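DUF5063 domain-containing protein (Bacteroides fragilis, PDB 3NRH) is of unknown function, a predominantly alpha-helical protein of the DUF5063 family that forms a two-chain assembly. Local coordinates at residues 112-123 against 153-164. Residues are numbered along the deposited sequence; the frame is centred on the assembly and turned at random.
Sequences ISEDLADIYQDI and WGQKLVNTMRAL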
loop_
_atom_site.group_PDB
_atom_site.type_symbol
_atom_site.label_atom_id
_atom_site.label_comp_id
_atom_site.label_asym_id
_atom_site.label_seq_id
_atom_site.Cartn_x
_atom_site.Cartn_y
_atom_site.Cartn_z
ATOM N N ILE A 112 -1.714 9.290 13.596
ATOM C CA ILE A 112 -1.759 7.928 13.077
ATOM C C ILE A 112 -2.699 7.078 13.938
ATOM O O ILE A 112 -3.493 6.295 13.421
ATOM C CB ILE A 112 -0.355 7.289 13.085
ATOM C CG1 ILE A 112 0.578 8.067 12.149
ATOM C CG2 ILE A 112 -0.446 5.827 12.666
ATOM C CD1 ILE A 112 2.043 7.628 12.223
ATOM N N SER A 113 -2.615 7.244 15.254
ATOM C CA SER A 113 -3.455 6.469 16.160
ATOM C C SER A 113 -4.946 6.619 15.859
ATOM O O SER A 113 -5.692 5.643 15.915
ATOM C CB SER A 113 -3.170 6.869 17.612
ATOM O OG SER A 113 -3.418 8.246 17.814
ATOM N N GLU A 114 -5.382 7.834 15.531
ATOM C CA GLU A 114 -6.787 8.064 15.231
ATOM C C GLU A 114 -7.162 7.423 13.904
ATOM O O GLU A 114 -8.234 6.835 13.782
ATOM C CB GLU A 114 -7.097 9.563 15.194
ATOM C CG GLU A 114 -8.584 9.862 15.232
ATOM C CD GLU A 114 -8.884 11.348 15.258
ATOM O OE1 GLU A 114 -8.212 12.077 16.018
ATOM O OE2 GLU A 114 -9.801 11.782 14.530
ATOM N N ASP A 115 -6.283 7.542 12.909
ATOM C CA ASP A 115 -6.530 6.937 11.602
ATOM C C ASP A 115 -6.691 5.426 11.752
ATOM O O ASP A 115 -7.636 4.834 11.219
ATOM C CB ASP A 115 -5.365 7.188 10.635
ATOM C CG ASP A 115 -5.291 8.623 10.154
ATOM O OD1 ASP A 115 -6.316 9.149 9.674
ATOM O OD2 ASP A 115 -4.196 9.221 10.241
ATOM N N LEU A 116 -5.756 4.802 12.465
ATOM C CA LEU A 116 -5.806 3.359 12.660
ATOM C C LEU A 116 -7.056 2.926 13.416
ATOM O O LEU A 116 -7.690 1.939 13.050
ATOM C CB LEU A 116 -4.548 2.870 13.387
ATOM C CG LEU A 116 -3.252 3.015 12.584
ATOM C CD1 LEU A 116 -2.057 2.607 13.447
ATOM C CD2 LEU A 116 -3.328 2.154 11.329
ATOM N N ALA A 117 -7.418 3.665 14.463
ATOM C CA ALA A 117 -8.611 3.327 15.231
ATOM C C ALA A 117 -9.854 3.471 14.350
ATOM O O ALA A 117 -10.786 2.671 14.446
ATOM C CB ALA A 117 -8.715 4.224 16.469
ATOM N N ASP A 118 -9.865 4.484 13.483
ATOM C CA ASP A 118 -10.998 4.691 12.581
ATOM C C ASP A 118 -11.136 3.527 11.602
ATOM O O ASP A 118 -12.237 3.029 11.374
ATOM C CB ASP A 118 -10.845 5.996 11.787
ATOM C CG ASP A 118 -11.137 7.228 12.619
ATOM O OD1 ASP A 118 -11.644 7.087 13.753
ATOM O OD2 ASP A 118 -10.868 8.348 12.132
ATOM N N ILE A 119 -10.019 3.099 11.015
ATOM C CA ILE A 119 -10.043 1.985 10.065
ATOM C C ILE A 119 -10.509 0.736 10.814
ATOM O O ILE A 119 -11.347 -0.024 10.325
ATOM C CB ILE A 119 -8.636 1.752 9.464
ATOM C CG1 ILE A 119 -8.210 2.992 8.668
ATOM C CG2 ILE A 119 -8.631 0.510 8.578
ATOM C CD1 ILE A 119 -6.755 2.957 8.224
ATOM N N TYR A 120 -9.972 0.551 12.015
ATOM C CA TYR A 120 -10.320 -0.582 12.870
ATOM C C TYR A 120 -11.831 -0.650 13.106
ATOM O O TYR A 120 -12.421 -1.730 13.085
ATOM C CB TYR A 120 -9.586 -0.454 14.213
ATOM C CG TYR A 120 -9.939 -1.509 15.242
ATOM C CD1 TYR A 120 -9.276 -2.739 15.272
ATOM C CD2 TYR A 120 -10.925 -1.270 16.197
ATOM C CE1 TYR A 120 -9.593 -3.708 16.234
ATOM C CE2 TYR A 120 -11.248 -2.226 17.160
ATOM C CZ TYR A 120 -10.581 -3.442 17.174
ATOM O OH TYR A 120 -10.918 -4.392 18.117
ATOM N N GLN A 121 -12.464 0.498 13.334
ATOM C CA GLN A 121 -13.900 0.502 13.566
ATOM C C GLN A 121 -14.640 -0.174 12.417
ATOM O O GLN A 121 -15.526 -0.995 12.640
ATOM C CB GLN A 121 -14.419 1.929 13.747
ATOM C CG GLN A 121 -15.858 1.996 14.243
ATOM C CD GLN A 121 -16.328 3.419 14.463
ATOM O OE1 GLN A 121 -15.609 4.238 15.034
ATOM N NE2 GLN A 121 -17.546 3.718 14.023
ATOM N N ASP A 122 -14.291 0.167 11.184
ATOM C CA ASP A 122 -14.968 -0.454 10.047
ATOM C C ASP A 122 -14.590 -1.917 9.851
ATOM O O ASP A 122 -15.456 -2.757 9.614
ATOM C CB ASP A 122 -14.691 0.319 8.759
ATOM C CG ASP A 122 -15.826 1.264 8.397
ATOM O OD1 ASP A 122 -16.977 0.790 8.239
ATOM O OD2 ASP A 122 -15.571 2.477 8.268
ATOM N N ILE A 123 -13.306 -2.231 9.962
ATOM C CA ILE A 123 -12.862 -3.612 9.762
ATOM C C ILE A 123 -13.351 -4.556 10.863
ATOM O O ILE A 123 -13.852 -5.644 10.577
ATOM C CB ILE A 123 -11.323 -3.696 9.677
ATOM C CG1 ILE A 123 -10.807 -2.720 8.612
ATOM C CG2 ILE A 123 -10.895 -5.127 9.323
ATOM C CD1 ILE A 123 -11.370 -2.969 7.224
ATOM N N TRP A 153 -12.507 4.869 4.788
ATOM C CA TRP A 153 -11.403 4.061 5.312
ATOM C C TRP A 153 -10.216 3.893 4.364
ATOM O O TRP A 153 -9.065 3.926 4.803
ATOM C CB TRP A 153 -11.932 2.692 5.803
ATOM C CG TRP A 153 -11.093 1.489 5.409
ATOM C CD1 TRP A 153 -9.729 1.371 5.479
ATOM C CD2 TRP A 153 -11.565 0.262 4.853
ATOM N NE1 TRP A 153 -9.330 0.156 4.990
ATOM C CE2 TRP A 153 -10.434 -0.547 4.600
ATOM C CE3 TRP A 153 -12.835 -0.237 4.541
ATOM C CZ2 TRP A 153 -10.536 -1.820 4.050
ATOM C CZ3 TRP A 153 -12.931 -1.500 3.995
ATOM C CH2 TRP A 153 -11.791 -2.276 3.755
ATOM N N GLY A 154 -10.490 3.705 3.078
ATOM C CA GLY A 154 -9.416 3.545 2.114
ATOM C C GLY A 154 -8.439 4.711 2.114
ATOM O O GLY A 154 -7.224 4.509 2.071
ATOM N N GLN A 155 -8.962 5.934 2.160
ATOM C CA GLN A 155 -8.102 7.114 2.158
ATOM C C GLN A 155 -7.310 7.201 3.461
ATOM O O GLN A 155 -6.136 7.558 3.455
ATOM C CB GLN A 155 -8.930 8.386 1.963
ATOM C CG GLN A 155 -8.092 9.640 1.695
ATOM C CD GLN A 155 -7.388 9.602 0.348
ATOM O OE1 GLN A 155 -8.027 9.436 -0.694
ATOM N NE2 GLN A 155 -6.065 9.760 0.362
ATOM N N LYS A 156 -7.950 6.869 4.577
ATOM C CA LYS A 156 -7.265 6.906 5.864
ATOM C C LYS A 156 -6.111 5.907 5.870
ATOM O O LYS A 156 -5.055 6.174 6.440
ATOM C CB LYS A 156 -8.238 6.588 6.999
ATOM C CG LYS A 156 -9.276 7.673 7.237
ATOM C CD LYS A 156 -10.233 7.290 8.349
ATOM C CE LYS A 156 -11.286 8.370 8.583
ATOM N NZ LYS A 156 -10.685 9.669 8.986
ATOM N N LEU A 157 -6.313 4.765 5.219
ATOM C CA LEU A 157 -5.289 3.733 5.146
ATOM C C LEU A 157 -4.060 4.234 4.380
ATOM O O LEU A 157 -2.932 4.112 4.859
ATOM C CB LEU A 157 -5.865 2.467 4.475
ATOM C CG LEU A 157 -4.951 1.231 4.414
ATOM C CD1 LEU A 157 -5.779 -0.010 4.135
ATOM C CD2 LEU A 157 -3.890 1.407 3.334
ATOM N N VAL A 158 -4.267 4.807 3.195
ATOM C CA VAL A 158 -3.131 5.299 2.419
ATOM C C VAL A 158 -2.428 6.473 3.108
ATOM O O VAL A 158 -1.201 6.588 3.048
ATOM C CB VAL A 158 -3.549 5.698 0.985
ATOM C CG1 VAL A 158 -3.980 4.457 0.214
ATOM C CG2 VAL A 158 -4.671 6.708 1.020
ATOM N N ASN A 159 -3.196 7.336 3.770
ATOM C CA ASN A 159 -2.607 8.473 4.482
ATOM C C ASN A 159 -1.732 7.956 5.618
ATOM O O ASN A 159 -0.632 8.459 5.851
ATOM C CB ASN A 159 -3.688 9.385 5.072
ATOM C CG ASN A 159 -4.463 10.147 4.015
ATOM O OD1 ASN A 159 -4.016 10.289 2.879
ATOM N ND2 ASN A 159 -5.629 10.658 4.395
ATOM N N THR A 160 -2.223 6.939 6.319
ATOM C CA THR A 160 -1.487 6.356 7.435
ATOM C C THR A 160 -0.226 5.656 6.950
ATOM O O THR A 160 0.810 5.699 7.613
ATOM C CB THR A 160 -2.359 5.346 8.207
ATOM O OG1 THR A 160 -3.535 6.007 8.687
ATOM C CG2 THR A 160 -1.594 4.775 9.392
HETATM N N MSE A 161 -0.316 5.002 5.797
HETATM C CA MSE A 161 0.838 4.320 5.229
HETATM C C MSE A 161 1.943 5.326 4.944
HETATM O O MSE A 161 3.122 5.058 5.188
HETATM C CB MSE A 161 0.463 3.625 3.924
HETATM C CG MSE A 161 0.074 2.182 4.077
HETATM SE SE MSE A 161 -0.149 1.387 2.334
HETATM C CE MSE A 161 1.700 1.066 1.928
ATOM N N ARG A 162 1.555 6.485 4.417
ATOM C CA ARG A 162 2.519 7.532 4.094
ATOM C C ARG A 162 3.170 8.023 5.379
ATOM O O ARG A 162 4.391 8.170 5.456
ATOM C CB ARG A 162 1.835 8.715 3.403
ATOM C CG ARG A 162 2.832 9.730 2.846
ATOM C CD ARG A 162 2.305 11.165 2.843
ATOM N NE ARG A 162 0.970 11.293 2.264
ATOM C CZ ARG A 162 -0.158 11.238 2.968
ATOM N NH1 ARG A 162 -0.119 11.058 4.286
ATOM N NH2 ARG A 162 -1.326 11.364 2.354
ATOM N N ALA A 163 2.345 8.281 6.386
ATOM C CA ALA A 163 2.846 8.755 7.669
ATOM C C ALA A 163 3.815 7.743 8.274
ATOM O O ALA A 163 4.930 8.101 8.658
ATOM C CB ALA A 163 1.687 9.006 8.621
ATOM N N LEU A 164 3.392 6.484 8.354
ATOM C CA LEU A 164 4.229 5.419 8.911
ATOM C C LEU A 164 5.498 5.192 8.102
ATOM O O LEU A 164 6.545 4.870 8.665
ATOM C CB LEU A 164 3.435 4.111 9.006
ATOM C CG LEU A 164 2.350 4.091 10.091
ATOM C CD1 LEU A 164 1.513 2.835 9.968
ATOM C CD2 LEU A 164 3.004 4.169 11.463
HETATM O O HOH W 1 -6.156 10.538 7.383
HETATM O O HOH W 2 -8.676 9.943 10.880
#
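Ile-123 lays its CD1 methyl over one face of the Trp-153 indole, 3.5 Å from the centroid of the six-membered ring and 14° off the ring normal, which meets the geometry of a CH-pi contact. Ile-119 reaches the five-membered end of the same indole obliquely, its CG2 3.4 Å from Trp-153 CD1; the indole NE1 is buried here without a hydrogen-bond partner. The other branch of Ile-119 carries CD1 to the backbone of the facing helix, 3.5 Å from Leu-157 CA. At the other end Ile-112 packs its CG2 on Thr-160 CG2, its CG1 on Ala-163 CB and its CD1 on Leu-164 CD2, the last pair 3.7 Å apart.

Along one side of this apolar row, Lys-156, Asp-118, Asp-115 and Asn-159 form a hydrated polar edge, and Thr-160 is the buried link between the two. Thr-160 turns OG1 back beside its own backbone N (chi1 -58°), where it donates to Lys-156 O at 2.7 Å; Thr-160 N reaches that oxygen from the opposite face of the carbonyl plane. CG2 is thereby directed at Ile-112 and Leu-116.

The segments cross at -146°, roughly antiparallel, with axes 9.3 Å apart, packing helix 112-131 against helix 135-169 within the helical core, where helix 11-28 also touches Ile-119 and Ile-123.

Lys-156 runs its aliphatic chain past Asp-118 CB, then bends at its last torsion, bringing NZ to a weak, salt-bridging 3.4 Å from Asp-118 OD2. One water accepts from NZ and donates to both Asp-118 OD2 and Asp-115 OD1; a second joins Asp-115 OD1 to Asn-159 ND2. Tyr-93 and Tyr-76 hold the remaining oxygens, OD2 of Asp-115 and OD1 of Asp-118. Because the direct NZ bond is weak, ion pairing across the helices is marginal; the single water on NZ spreads its charge over both carboxylates, which probably favours their ionised forms.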